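Polyphosphate:AMP phosphotransferase (Pseudomonas aeruginosa PAO1, PDB 3CZP) catalyses the magnesium-dependent transfer of phosphate from inorganic polyphosphate to AMP, making ADP, and does the same less efficiently with GMP. Local coordinates at residues 16-19 and 20-24; 97-100 and 101-104; 154-157 and 158-162; 390-393 and 394-398. All blocks are in the same frame, centred on the assembly; numbering follows the deposited sequence.

Contact 1: residues 16-19 and 20-24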
ATOM      1  N   ASP A  16       1.852  37.631 -26.291  1.00 29.50           N
ATOM      2  CA  ASP A  16       0.568  38.220 -25.959  1.00 29.30           C
ATOM      3  C   ASP A  16      -0.611  37.257 -26.224  1.00 28.35           C
ATOM      4  O   ASP A  16      -1.531  37.179 -25.430  1.00 26.04           O
ATOM      5  CB  ASP A  16       0.442  39.528 -26.684  1.00 30.47           C
ATOM      6  CG  ASP A  16       1.553  40.499 -26.285  1.00 32.85           C
ATOM      7  OD1 ASP A  16       1.459  41.067 -25.172  1.00 35.73           O
ATOM      8  OD2 ASP A  16       2.530  40.648 -27.049  1.00 36.51           O
ATOM      9  N   THR A  17      -0.578  36.530 -27.330  1.00 28.23           N
ATOM     10  CA  THR A  17      -1.592  35.522 -27.645  1.00 28.46           C
ATOM     11  C   THR A  17      -1.555  34.412 -26.558  1.00 28.59           C
ATOM     12  O   THR A  17      -2.597  33.938 -26.118  1.00 28.65           O
ATOM     13  CB  THR A  17      -1.287  34.883 -29.067  1.00 28.89           C
ATOM     14  OG1 THR A  17      -1.426  35.853 -30.086  1.00 28.67           O
ATOM     15  CG2 THR A  17      -2.179  33.677 -29.413  1.00 28.63           C
ATOM     16  N   TYR A  18      -0.347  33.998 -26.167  1.00 27.81           N
ATOM     17  CA  TYR A  18      -0.111  32.997 -25.143  1.00 28.60           C
ATOM     18  C   TYR A  18      -0.695  33.421 -23.781  1.00 29.70           C
ATOM     19  O   TYR A  18      -1.422  32.654 -23.158  1.00 30.01           O
ATOM     20  CB  TYR A  18       1.405  32.784 -24.970  1.00 27.93           C
ATOM     21  CG  TYR A  18       1.844  31.887 -23.808  1.00 27.11           C
ATOM     22  CD1 TYR A  18       1.733  30.483 -23.880  1.00 26.70           C
ATOM     23  CD2 TYR A  18       2.387  32.441 -22.664  1.00 25.67           C
ATOM     24  CE1 TYR A  18       2.179  29.654 -22.819  1.00 26.47           C
ATOM     25  CE2 TYR A  18       2.807  31.646 -21.579  1.00 25.44           C
ATOM     26  CZ  TYR A  18       2.737  30.264 -21.680  1.00 29.43           C
ATOM     27  OH  TYR A  18       3.143  29.495 -20.624  1.00 29.83           O
ATOM     28  N   GLU A  19      -0.329  34.609 -23.322  1.00 29.96           N
ATOM     29  CA  GLU A  19      -0.736  35.038 -22.011  1.00 31.81           C
ATOM     30  C   GLU A  19      -2.251  35.134 -21.920  1.00 31.39           C
ATOM     31  O   GLU A  19      -2.824  34.733 -20.900  1.00 32.13           O
ATOM     32  CB  GLU A  19      -0.089  36.365 -21.663  1.00 32.31           C
ATOM     33  CG  GLU A  19       1.404  36.227 -21.407  1.00 35.45           C
ATOM     34  CD  GLU A  19       2.074  37.551 -21.085  1.00 37.29           C
ATOM     35  OE1 GLU A  19       1.433  38.646 -21.222  1.00 43.73           O
ATOM     36  OE2 GLU A  19       3.268  37.488 -20.701  1.00 47.18           O
ATOM     37  N   LYS A  20      -2.890  35.725 -22.949  1.00 31.10           N
ATOM     38  CA  LYS A  20      -4.355  35.750 -23.027  1.00 30.19           C
ATOM     39  C   LYS A  20      -5.001  34.330 -22.932  1.00 29.09           C
ATOM     40  O   LYS A  20      -5.942  34.085 -22.167  1.00 29.05           O
ATOM     41  CB  LYS A  20      -4.780  36.427 -24.319  1.00 30.02           C
ATOM     42  CG  LYS A  20      -6.259  36.400 -24.555  1.00 31.57           C
ATOM     43  CD  LYS A  20      -6.725  37.324 -25.620  1.00 32.45           C
ATOM     44  CE  LYS A  20      -8.010  36.773 -26.239  1.00 36.58           C
ATOM     45  NZ  LYS A  20      -8.598  37.689 -27.246  1.00 36.60           N
ATOM     46  N   ALA A  21      -4.499  33.414 -23.733  1.00 28.33           N
ATOM     47  CA  ALA A  21      -5.030  32.048 -23.764  1.00 28.11           C
ATOM     48  C   ALA A  21      -4.853  31.320 -22.401  1.00 26.92           C
ATOM     49  O   ALA A  21      -5.767  30.620 -21.906  1.00 26.07           O
ATOM     50  CB  ALA A  21      -4.389  31.291 -24.898  1.00 27.29           C
ATOM     51  N   VAL A  22      -3.683  31.494 -21.804  1.00 26.12           N
ATOM     52  CA  VAL A  22      -3.395  30.875 -20.520  1.00 26.46           C
ATOM     53  C   VAL A  22      -4.349  31.278 -19.400  1.00 26.70           C
ATOM     54  O   VAL A  22      -4.628  30.463 -18.561  1.00 26.55           O
ATOM     55  CB  VAL A  22      -1.933  31.144 -20.072  1.00 26.42           C
ATOM     56  CG1 VAL A  22      -1.703  30.739 -18.632  1.00 25.19           C
ATOM     57  CG2 VAL A  22      -1.039  30.425 -20.970  1.00 26.17           C
ATOM     58  N   ILE A  23      -4.827  32.515 -19.379  1.00 26.82           N
ATOM     59  CA  ILE A  23      -5.707  32.971 -18.319  1.00 26.84           C
ATOM     60  C   ILE A  23      -6.959  32.135 -18.335  1.00 27.71           C
ATOM     61  O   ILE A  23      -7.393  31.652 -17.304  1.00 26.96           O
ATOM     62  CB  ILE A  23      -6.109  34.500 -18.461  1.00 26.32           C
ATOM     63  CG1 ILE A  23      -4.895  35.414 -18.304  1.00 25.19           C
ATOM     64  CG2 ILE A  23      -7.191  34.903 -17.429  1.00 26.50           C
ATOM     65  CD1 ILE A  23      -5.203  36.879 -18.659  1.00 26.12           C
ATOM     66  N   GLU A  24      -7.495  31.932 -19.536  1.00 29.04           N
ATOM     67  CA  GLU A  24      -8.710  31.152 -19.737  1.00 30.23           C
ATOM     68  C   GLU A  24      -8.438  29.663 -19.488  1.00 29.50           C
ATOM     69  O   GLU A  24      -9.230  29.024 -18.829  1.00 29.85           O
ATOM     70  CB  GLU A  24      -9.188  31.380 -21.164  1.00 30.56           C
ATOM     71  CG  GLU A  24     -10.540  30.839 -21.595  1.00 32.36           C
ATOM     72  CD  GLU A  24     -10.891  31.395 -23.022  1.00 34.73           C
ATOM     73  OE1 GLU A  24     -10.195  31.013 -23.994  1.00 42.34           O
ATOM     74  OE2 GLU A  24     -11.809  32.256 -23.154  1.00 41.74           O
TER
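Tyr-18 and Val-22, one helical turn apart, make the side-chain part of this contact near the start of the helix 15-39. The methyl CG2 of Val-22 sits over the centre of one face of the tyrosine ring, 3.8 Å from the ring centroid and 13° from its normal, a CH-pi contact made squarely over the face. Ring atoms CE1 and CZ are the nearest, CE1 lying 3.8 Å from CG2. Tyr-18 CG stands opposite the backbone N (chi1 173°), which sends the ring outward from the helix, with one face turned to the following turn, where Val-22 CG2 meets it.

Four backbone bonds of the i to i+4 kind join the two turns. Lys-20 N donates to Asp-16 O at 3.2 Å, Ala-21 N to Thr-17 O at 3.1 Å and Val-22 N to Tyr-18 O at 2.9 Å. The fourth, Ile-23 N to Glu-19 O, is weak at 3.4 Å.

Among the polar side chains, Thr-17 OG1 is hydrogen-bonded back to Asp-14, and Glu-19 has a long, weak ion pair with Lys-15. On the inner side, Tyr-18 and Val-22 both touch Trp-66, while Ala-21 and Val-22 rest on Leu-223. The chemistry is thus that of an amphipathic turn: Tyr-18, Ala-21 and Val-22 face the helices 56-66 and 218-238, while Asp-16, Thr-17, Glu-19 and Lys-20 lie on the exposed side.

Contact 2: residues 97-100 and 101-104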
ATOM      1  N   LEU A  97      -0.486   3.609  -9.860  1.00 21.09           N
ATOM      2  CA  LEU A  97      -1.609   4.099 -10.629  1.00 20.75           C
ATOM      3  C   LEU A  97      -2.431   5.063  -9.760  1.00 21.06           C
ATOM      4  O   LEU A  97      -2.615   4.799  -8.571  1.00 21.39           O
ATOM      5  CB  LEU A  97      -2.416   2.964 -11.225  1.00 21.88           C
ATOM      6  CG  LEU A  97      -1.702   2.061 -12.219  1.00 23.35           C
ATOM      7  CD1 LEU A  97      -2.665   0.973 -12.628  1.00 19.59           C
ATOM      8  CD2 LEU A  97      -1.167   2.756 -13.516  1.00 19.39           C
ATOM      9  N   PRO A  98      -2.926   6.208 -10.344  1.00 21.12           N
ATOM     10  CA  PRO A  98      -3.734   7.115  -9.534  1.00 20.30           C
ATOM     11  C   PRO A  98      -5.149   6.606  -9.476  1.00 20.33           C
ATOM     12  O   PRO A  98      -5.621   6.050 -10.434  1.00 21.47           O
ATOM     13  CB  PRO A  98      -3.714   8.414 -10.331  1.00 19.62           C
ATOM     14  CG  PRO A  98      -3.448   7.957 -11.747  1.00 19.53           C
ATOM     15  CD  PRO A  98      -2.839   6.653 -11.747  1.00 19.82           C
ATOM     16  N   PRO A  99      -5.822   6.770  -8.343  1.00 20.75           N
ATOM     17  CA  PRO A  99      -7.201   6.355  -8.184  1.00 19.14           C
ATOM     18  C   PRO A  99      -8.187   7.198  -9.017  1.00 19.06           C
ATOM     19  O   PRO A  99      -7.894   8.330  -9.447  1.00 19.42           O
ATOM     20  CB  PRO A  99      -7.448   6.537  -6.681  1.00 20.93           C
ATOM     21  CG  PRO A  99      -6.316   7.428  -6.183  1.00 22.99           C
ATOM     22  CD  PRO A  99      -5.221   7.390  -7.153  1.00 20.40           C
ATOM     23  N   LYS A 100      -9.372   6.695  -9.193  1.00 18.22           N
ATOM     24  CA  LYS A 100     -10.420   7.475  -9.793  1.00 17.51           C
ATOM     25  C   LYS A 100     -10.529   8.841  -9.190  1.00 16.74           C
ATOM     26  O   LYS A 100     -10.441   8.993  -7.940  1.00 16.79           O
ATOM     27  CB  LYS A 100     -11.750   6.726  -9.640  1.00 18.31           C
ATOM     28  CG  LYS A 100     -11.775   5.439 -10.405  1.00 16.49           C
ATOM     29  CD  LYS A 100     -13.069   4.673 -10.112  1.00 17.06           C
ATOM     30  CE  LYS A 100     -13.072   3.300 -10.757  1.00 17.41           C
ATOM     31  NZ  LYS A 100     -14.332   2.606 -10.426  1.00 19.57           N
ATOM     32  N   GLY A 101     -10.648   9.842 -10.060  1.00 16.10           N
ATOM     33  CA  GLY A 101     -10.794  11.198  -9.646  1.00 17.22           C
ATOM     34  C   GLY A 101      -9.472  11.930  -9.480  1.00 17.88           C
ATOM     35  O   GLY A 101      -9.489  13.127  -9.287  1.00 19.02           O
ATOM     36  N   ARG A 102      -8.346  11.253  -9.679  1.00 17.45           N
ATOM     37  CA  ARG A 102      -7.026  11.890  -9.605  1.00 17.90           C
ATOM     38  C   ARG A 102      -6.226  11.716 -10.871  1.00 17.88           C
ATOM     39  O   ARG A 102      -6.609  10.952 -11.759  1.00 17.40           O
ATOM     40  CB  ARG A 102      -6.331  11.397  -8.366  1.00 16.97           C
ATOM     41  CG  ARG A 102      -6.901  12.015  -7.139  1.00 19.64           C
ATOM     42  CD  ARG A 102      -6.155  11.585  -5.909  1.00 25.92           C
ATOM     43  NE  ARG A 102      -4.748  12.000  -6.003  1.00 30.59           N
ATOM     44  CZ  ARG A 102      -4.217  13.024  -5.355  1.00 31.00           C
ATOM     45  NH1 ARG A 102      -4.928  13.725  -4.462  1.00 33.93           N
ATOM     46  NH2 ARG A 102      -2.952  13.334  -5.571  1.00 29.09           N
ATOM     47  N   THR A 103      -5.115  12.458 -10.938  1.00 17.85           N
ATOM     48  CA  THR A 103      -4.207  12.475 -12.037  1.00 17.92           C
ATOM     49  C   THR A 103      -2.833  12.043 -11.534  1.00 17.90           C
ATOM     50  O   THR A 103      -2.346  12.478 -10.481  1.00 17.31           O
ATOM     51  CB  THR A 103      -4.047  13.914 -12.676  1.00 17.39           C
ATOM     52  OG1 THR A 103      -5.303  14.367 -13.161  1.00 20.11           O
ATOM     53  CG2 THR A 103      -2.957  13.963 -13.819  1.00 15.44           C
ATOM     54  N   GLY A 104      -2.219  11.214 -12.369  1.00 18.40           N
ATOM     55  CA  GLY A 104      -0.854  10.756 -12.178  1.00 20.11           C
ATOM     56  C   GLY A 104      -0.073  11.101 -13.420  1.00 19.84           C
ATOM     57  O   GLY A 104      -0.543  10.868 -14.539  1.00 20.49           O
TER
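Pro-98 lays the CB-CG side of its ring against the backbone at the start of the strand 103-107, with CG 3.5 Å from Gly-104 N and 3.8 Å from Gly-104 CA. Gly-104, without a side chain, lets the ring lie directly on the backbone. Pro-99 and Arg-102 lie alongside each other and point the same way, Pro-99 CG meeting Arg-102 CD at 4.2 Å. Their backbones are joined as well, since Arg-102 N donates to Pro-99 O at 3.0 Å. This bond closes a type II beta turn from Pro-99 to Arg-102, which brings the chain from the helix 91-96 into a strand of the N-terminal parallel sheet. Gly-101, at the third position, has the positive phi (90°) that a type II turn usually gives to glycine. The arginine bends at its CG-CD bond (chi3 61°), turning its guanidinium group aside to the adjacent edge strand 72-76 and the loop before it: NE forms a salt bridge with Glu-73, NH1 a hydrogen bond with Arg-70 O. Pro-333 of the second subunit packs on Arg-102. Lys-100 instead stretches out from the turn, its NZ hydrogen-bonded to Arg-342 O in the second PPK2 region of the same chain.

Contact 3: residues 154-157 and 158-162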
ATOM      1  N   PHE A 154       7.577  15.018 -26.520  1.00 24.22           N
ATOM      2  CA  PHE A 154       8.209  16.307 -26.684  1.00 24.84           C
ATOM      3  C   PHE A 154       9.376  16.178 -27.654  1.00 26.03           C
ATOM      4  O   PHE A 154      10.323  15.400 -27.400  1.00 26.78           O
ATOM      5  CB  PHE A 154       8.707  16.814 -25.323  1.00 24.57           C
ATOM      6  CG  PHE A 154       7.586  17.190 -24.385  1.00 25.20           C
ATOM      7  CD1 PHE A 154       7.214  18.517 -24.213  1.00 27.53           C
ATOM      8  CD2 PHE A 154       6.833  16.208 -23.742  1.00 25.04           C
ATOM      9  CE1 PHE A 154       6.138  18.852 -23.409  1.00 27.98           C
ATOM     10  CE2 PHE A 154       5.774  16.559 -22.886  1.00 24.73           C
ATOM     11  CZ  PHE A 154       5.435  17.857 -22.730  1.00 24.49           C
ATOM     12  N   HIS A 155       9.302  16.901 -28.770  1.00 26.19           N
ATOM     13  CA  HIS A 155      10.234  16.703 -29.854  1.00 26.16           C
ATOM     14  C   HIS A 155      11.175  17.879 -30.098  1.00 26.88           C
ATOM     15  O   HIS A 155      10.770  19.026 -30.006  1.00 25.81           O
ATOM     16  CB  HIS A 155       9.480  16.480 -31.159  1.00 25.75           C
ATOM     17  CG  HIS A 155      10.346  15.925 -32.228  1.00 27.60           C
ATOM     18  ND1 HIS A 155      11.049  14.750 -32.074  1.00 29.78           N
ATOM     19  CD2 HIS A 155      10.672  16.404 -33.451  1.00 27.48           C
ATOM     20  CE1 HIS A 155      11.738  14.510 -33.173  1.00 29.60           C
ATOM     21  NE2 HIS A 155      11.533  15.506 -34.018  1.00 29.49           N
ATOM     22  N   LEU A 156      12.409  17.557 -30.509  1.00 27.30           N
ATOM     23  CA  LEU A 156      13.277  18.500 -31.184  1.00 28.15           C
ATOM     24  C   LEU A 156      13.879  17.766 -32.342  1.00 29.02           C
ATOM     25  O   LEU A 156      14.056  16.554 -32.298  1.00 29.06           O
ATOM     26  CB  LEU A 156      14.397  19.016 -30.272  1.00 28.54           C
ATOM     27  CG  LEU A 156      14.105  19.843 -29.008  1.00 26.51           C
ATOM     28  CD1 LEU A 156      15.409  19.996 -28.180  1.00 24.90           C
ATOM     29  CD2 LEU A 156      13.458  21.190 -29.356  1.00 25.18           C
ATOM     30  N   SER A 157      14.181  18.502 -33.396  1.00 30.88           N
ATOM     31  CA  SER A 157      14.958  17.956 -34.492  1.00 31.60           C
ATOM     32  C   SER A 157      16.413  17.926 -34.091  1.00 32.59           C
ATOM     33  O   SER A 157      16.846  18.533 -33.116  1.00 30.73           O
ATOM     34  CB  SER A 157      14.756  18.729 -35.805  1.00 31.90           C
ATOM     35  OG  SER A 157      15.306  20.015 -35.703  1.00 31.80           O
ATOM     36  N   LYS A 158      17.168  17.199 -34.892  1.00 34.49           N
ATOM     37  CA  LYS A 158      18.585  17.039 -34.642  1.00 36.55           C
ATOM     38  C   LYS A 158      19.267  18.392 -34.535  1.00 36.94           C
ATOM     39  O   LYS A 158      20.008  18.625 -33.589  1.00 37.83           O
ATOM     40  CB  LYS A 158      19.197  16.203 -35.746  1.00 36.38           C
ATOM     41  CG  LYS A 158      20.571  15.672 -35.434  1.00 36.29           C
ATOM     42  CD  LYS A 158      20.937  14.678 -36.473  1.00 35.95           C
ATOM     43  CE  LYS A 158      22.347  14.086 -36.270  1.00 38.17           C
ATOM     44  NZ  LYS A 158      22.420  13.035 -35.219  1.00 36.47           N
ATOM     45  N   LYS A 159      18.974  19.261 -35.511  1.00 38.03           N
ATOM     46  CA  LYS A 159      19.462  20.649 -35.599  1.00 38.08           C
ATOM     47  C   LYS A 159      19.062  21.484 -34.391  1.00 38.15           C
ATOM     48  O   LYS A 159      19.848  22.289 -33.900  1.00 36.51           O
ATOM     49  CB  LYS A 159      18.900  21.334 -36.857  1.00 38.17           C
ATOM     50  CG  LYS A 159      19.870  21.447 -37.997  1.00 39.27           C
ATOM     51  CD  LYS A 159      19.317  22.308 -39.157  1.00 39.21           C
ATOM     52  CE  LYS A 159      19.855  21.832 -40.529  1.00 39.18           C
ATOM     53  NZ  LYS A 159      21.218  21.237 -40.428  1.00 38.41           N
ATOM     54  N   GLN A 160      17.826  21.291 -33.931  1.00 38.86           N
ATOM     55  CA  GLN A 160      17.303  22.024 -32.766  1.00 39.14           C
ATOM     56  C   GLN A 160      17.994  21.502 -31.508  1.00 39.83           C
ATOM     57  O   GLN A 160      18.483  22.279 -30.722  1.00 40.42           O
ATOM     58  CB  GLN A 160      15.780  21.873 -32.651  1.00 39.12           C
ATOM     59  CG  GLN A 160      14.945  22.766 -33.610  1.00 39.10           C
ATOM     60  CD  GLN A 160      13.471  22.353 -33.681  1.00 39.42           C
ATOM     61  OE1 GLN A 160      13.108  21.216 -33.396  1.00 37.61           O
ATOM     62  NE2 GLN A 160      12.627  23.287 -34.056  1.00 39.96           N
ATOM     63  N   LEU A 161      18.060  20.178 -31.331  1.00 40.95           N
ATOM     64  CA  LEU A 161      18.875  19.593 -30.244  1.00 41.45           C
ATOM     65  C   LEU A 161      20.310  20.135 -30.245  1.00 42.04           C
ATOM     66  O   LEU A 161      20.818  20.559 -29.224  1.00 42.29           O
ATOM     67  CB  LEU A 161      18.900  18.067 -30.333  1.00 41.23           C
ATOM     68  CG  LEU A 161      19.744  17.396 -29.240  1.00 41.64           C
ATOM     69  CD1 LEU A 161      19.051  17.506 -27.884  1.00 44.52           C
ATOM     70  CD2 LEU A 161      20.046  15.947 -29.582  1.00 41.15           C
ATOM     71  N   LYS A 162      20.949  20.109 -31.402  1.00 43.24           N
ATOM     72  CA  LYS A 162      22.308  20.618 -31.565  1.00 44.02           C
ATOM     73  C   LYS A 162      22.560  21.981 -30.910  1.00 44.44           C
ATOM     74  O   LYS A 162      23.593  22.194 -30.268  1.00 44.41           O
ATOM     75  CB  LYS A 162      22.626  20.686 -33.063  1.00 45.21           C
ATOM     76  CG  LYS A 162      22.751  19.280 -33.767  1.00 46.71           C
ATOM     77  CD  LYS A 162      24.202  18.969 -34.222  1.00 48.03           C
ATOM     78  CE  LYS A 162      24.292  17.687 -35.063  1.00 48.55           C
ATOM     79  NZ  LYS A 162      24.418  16.438 -34.223  1.00 48.64           N
TER
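The backbone leaves the strand 148-155 in an extended form through Leu-156 and Ser-157, then winds into the helix 158-163, whose first turn is closed by Leu-161 N donating to Ser-157 O at 2.7 Å. Ser-157 is the N-cap. Its OG takes up the position between the backbone N and the carbonyl carbon (chi1 68°) and accepts a weak bond from Gln-160 N at 3.3 Å. In return, Gln-160 OE1 receives Ser-157 N at 2.9 Å in an almost straight bond, 174° at the hydrogen, with the donor tilted 18° from the amide plane. Together they form a capping box. Ser-157 OG also donates weakly to OE1, and NE2 is hydrogen-bonded to Glu-214. Next to the box, Leu-156 crosses Gln-160 at a slant, CB to CB 4.0 Å, and its CD1 comes within 4.4 Å of Leu-161 CD1. Lys-158 NZ forms a salt bridge with Asp-190 and a hydrogen bond with Ser-186. With bonds on both oxygen and nitrogen, the Gln-160 amide has its flip settled; the serine gives Gln-160 N, which has no i to i+4 acceptor, a weak partner, and the glutamine takes up Ser-157 N.

Contact 4: residues 390-393 and 394-398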
ATOM      1  N   GLY A 390      -8.066 -12.856 -21.892  1.00 23.42           N
ATOM      2  CA  GLY A 390      -6.796 -12.394 -22.506  1.00 23.64           C
ATOM      3  C   GLY A 390      -5.952 -11.591 -21.566  1.00 22.98           C
ATOM      4  O   GLY A 390      -4.741 -11.740 -21.500  1.00 25.00           O
ATOM      5  N   GLU A 391      -6.604 -10.676 -20.871  1.00 22.38           N
ATOM      6  CA  GLU A 391      -6.000  -9.952 -19.736  1.00 21.73           C
ATOM      7  C   GLU A 391      -5.350 -10.871 -18.678  1.00 21.39           C
ATOM      8  O   GLU A 391      -4.234 -10.624 -18.211  1.00 22.40           O
ATOM      9  CB  GLU A 391      -7.076  -9.062 -19.096  1.00 19.85           C
ATOM     10  CG  GLU A 391      -7.398  -7.897 -19.961  1.00 22.69           C
ATOM     11  CD  GLU A 391      -8.556  -7.058 -19.516  1.00 21.68           C
ATOM     12  OE1 GLU A 391      -9.272  -7.412 -18.550  1.00 23.74           O
ATOM     13  OE2 GLU A 391      -8.698  -5.995 -20.158  1.00 24.83           O
ATOM     14  N   ILE A 392      -6.062 -11.925 -18.294  1.00 21.85           N
ATOM     15  CA  ILE A 392      -5.553 -12.859 -17.292  1.00 22.11           C
ATOM     16  C   ILE A 392      -4.300 -13.567 -17.798  1.00 22.14           C
ATOM     17  O   ILE A 392      -3.315 -13.710 -17.075  1.00 21.80           O
ATOM     18  CB  ILE A 392      -6.611 -13.910 -16.911  1.00 21.76           C
ATOM     19  CG1 ILE A 392      -7.674 -13.291 -16.002  1.00 20.28           C
ATOM     20  CG2 ILE A 392      -5.954 -15.104 -16.235  1.00 22.60           C
ATOM     21  CD1 ILE A 392      -8.899 -14.161 -15.815  1.00 19.79           C
ATOM     22  N   ASN A 393      -4.356 -14.005 -19.050  1.00 22.46           N
ATOM     23  CA  ASN A 393      -3.257 -14.682 -19.693  1.00 23.03           C
ATOM     24  C   ASN A 393      -2.053 -13.804 -19.819  1.00 23.29           C
ATOM     25  O   ASN A 393      -0.902 -14.266 -19.555  1.00 23.16           O
ATOM     26  CB  ASN A 393      -3.691 -15.222 -21.073  1.00 23.71           C
ATOM     27  CG  ASN A 393      -4.592 -16.422 -20.985  1.00 22.59           C
ATOM     28  OD1 ASN A 393      -4.595 -17.166 -19.991  1.00 23.96           O
ATOM     29  ND2 ASN A 393      -5.361 -16.642 -22.056  1.00 23.80           N
ATOM     30  N   ASP A 394      -2.294 -12.517 -20.133  1.00 24.26           N
ATOM     31  CA  ASP A 394      -1.170 -11.567 -20.238  1.00 25.43           C
ATOM     32  C   ASP A 394      -0.531 -11.378 -18.840  1.00 23.50           C
ATOM     33  O   ASP A 394       0.672 -11.391 -18.696  1.00 21.44           O
ATOM     34  CB  ASP A 394      -1.550 -10.191 -20.818  1.00 25.85           C
ATOM     35  CG  ASP A 394      -2.076 -10.239 -22.287  1.00 32.15           C
ATOM     36  OD1 ASP A 394      -1.829 -11.215 -23.076  1.00 36.77           O
ATOM     37  OD2 ASP A 394      -2.761  -9.243 -22.654  1.00 35.09           O
ATOM     38  N   PHE A 395      -1.370 -11.216 -17.829  1.00 23.72           N
ATOM     39  CA  PHE A 395      -0.946 -11.168 -16.414  1.00 23.71           C
ATOM     40  C   PHE A 395      -0.089 -12.351 -16.000  1.00 22.92           C
ATOM     41  O   PHE A 395       1.018 -12.206 -15.498  1.00 23.55           O
ATOM     42  CB  PHE A 395      -2.232 -11.103 -15.565  1.00 24.55           C
ATOM     43  CG  PHE A 395      -2.035 -11.086 -14.061  1.00 24.19           C
ATOM     44  CD1 PHE A 395      -1.025 -10.363 -13.468  1.00 27.29           C
ATOM     45  CD2 PHE A 395      -2.879 -11.817 -13.252  1.00 26.03           C
ATOM     46  CE1 PHE A 395      -0.879 -10.319 -12.049  1.00 26.63           C
ATOM     47  CE2 PHE A 395      -2.704 -11.794 -11.833  1.00 26.77           C
ATOM     48  CZ  PHE A 395      -1.729 -11.035 -11.246  1.00 25.34           C
ATOM     49  N   GLU A 396      -0.595 -13.544 -16.263  1.00 22.79           N
ATOM     50  CA  GLU A 396       0.086 -14.779 -15.899  1.00 23.62           C
ATOM     51  C   GLU A 396       1.380 -14.974 -16.639  1.00 23.67           C
ATOM     52  O   GLU A 396       2.325 -15.535 -16.094  1.00 24.12           O
ATOM     53  CB  GLU A 396      -0.836 -15.993 -16.068  1.00 22.77           C
ATOM     54  CG  GLU A 396      -1.912 -15.972 -14.980  1.00 22.50           C
ATOM     55  CD  GLU A 396      -2.926 -17.090 -15.088  1.00 22.48           C
ATOM     56  OE1 GLU A 396      -2.787 -17.969 -15.970  1.00 21.53           O
ATOM     57  OE2 GLU A 396      -3.871 -17.048 -14.277  1.00 20.93           O
ATOM     58  N   GLU A 397       1.412 -14.494 -17.879  1.00 25.12           N
ATOM     59  CA  GLU A 397       2.643 -14.496 -18.675  1.00 25.76           C
ATOM     60  C   GLU A 397       3.694 -13.560 -18.136  1.00 24.78           C
ATOM     61  O   GLU A 397       4.870 -13.906 -18.158  1.00 22.88           O
ATOM     62  CB  GLU A 397       2.320 -14.145 -20.112  1.00 25.97           C
ATOM     63  CG  GLU A 397       3.495 -13.970 -20.993  1.00 29.96           C
ATOM     64  CD  GLU A 397       3.091 -13.559 -22.416  1.00 30.83           C
ATOM     65  OE1 GLU A 397       2.597 -12.404 -22.592  1.00 33.61           O
ATOM     66  OE2 GLU A 397       3.266 -14.413 -23.320  1.00 35.99           O
ATOM     67  N   GLN A 398       3.279 -12.359 -17.705  1.00 24.54           N
ATOM     68  CA  GLN A 398       4.181 -11.414 -17.026  1.00 25.16           C
ATOM     69  C   GLN A 398       4.819 -12.100 -15.799  1.00 24.31           C
ATOM     70  O   GLN A 398       6.000 -11.957 -15.537  1.00 24.95           O
ATOM     71  CB  GLN A 398       3.460 -10.108 -16.584  1.00 24.51           C
ATOM     72  CG  GLN A 398       2.932  -9.098 -17.673  1.00 29.93           C
ATOM     73  CD  GLN A 398       4.075  -8.477 -18.499  1.00 34.27           C
ATOM     74  OE1 GLN A 398       4.167  -8.722 -19.713  1.00 39.05           O
ATOM     75  NE2 GLN A 398       4.953  -7.678 -17.846  1.00 31.83           N
TER
HETATM   76  O   HOH W   1      -2.488 -18.257 -18.630  1.00 26.32           O
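Asn-393 and Asp-394 adjoin at the middle of the alpha helix 382-402, in the C-terminal PPK2 region, and with Ile-392 they contribute most of the contact surface. The helical ladder is regular here: Asp-394 N donates to Gly-390 O at 2.9 Å, Glu-396 N to Ile-392 O at 2.8 Å and Glu-397 N to Asn-393 O at 2.9 Å.

Asp-394 sets its carboxylate back toward the preceding turn, CG lying opposite its own carbonyl carbon (chi1 -63°). This brings CG to 3.2 Å from Gly-390 O. The carboxylate oxygens and that carbonyl are all acceptors, so nothing bonds them together; OD2 is instead engaged in a salt bridge with Arg-137 of the helix 125-144, across the boundary between the two PPK2 regions.

Ile-392 runs side by side with Glu-396, the two pointing the same way. Its branch CG2 lies against the acid group, 3.5 Å from OE2 and 3.8 Å from CD. The buried carboxylate is well supplied with partners, which fix its orientation: OE2 accepts from the Trp-367 indole and is hydrogen-bonded to the Tyr-368 hydroxyl, while OE1 forms a salt bridge with Lys-408. Phe-395 takes another direction, its ring meeting Trp-367 edge-to-face.

The amide of Asn-393 is held at both ends. ND2 donates to Arg-459 O, and a single water donates one hydrogen to Asn-393 OD1 at 2.7 Å and the other to Glu-396 OE1, also at 2.7 Å.

From the N terminus the four contacts follow in series, none enclosing or crossing another, and each is local to one continuous piece of chain. Contact 1 lies within the helix 15-39, ahead of the first sheet strand. Contact 2 turns the chain from the helix 91-96 into the strand 103-107, and contact 3 passes it from the strand 148-155 to the helix 158-163; both therefore reach the same five-stranded parallel sheet, their nearest atoms about 12 Å apart. Contact 4 belongs to the helix 382-402. Contact 2 in the first PPK2 region and contact 4 in the second, with centres about 23 Å apart, both reach across to the other region, through Lys-100 with Arg-342 and Asp-394 with Arg-137.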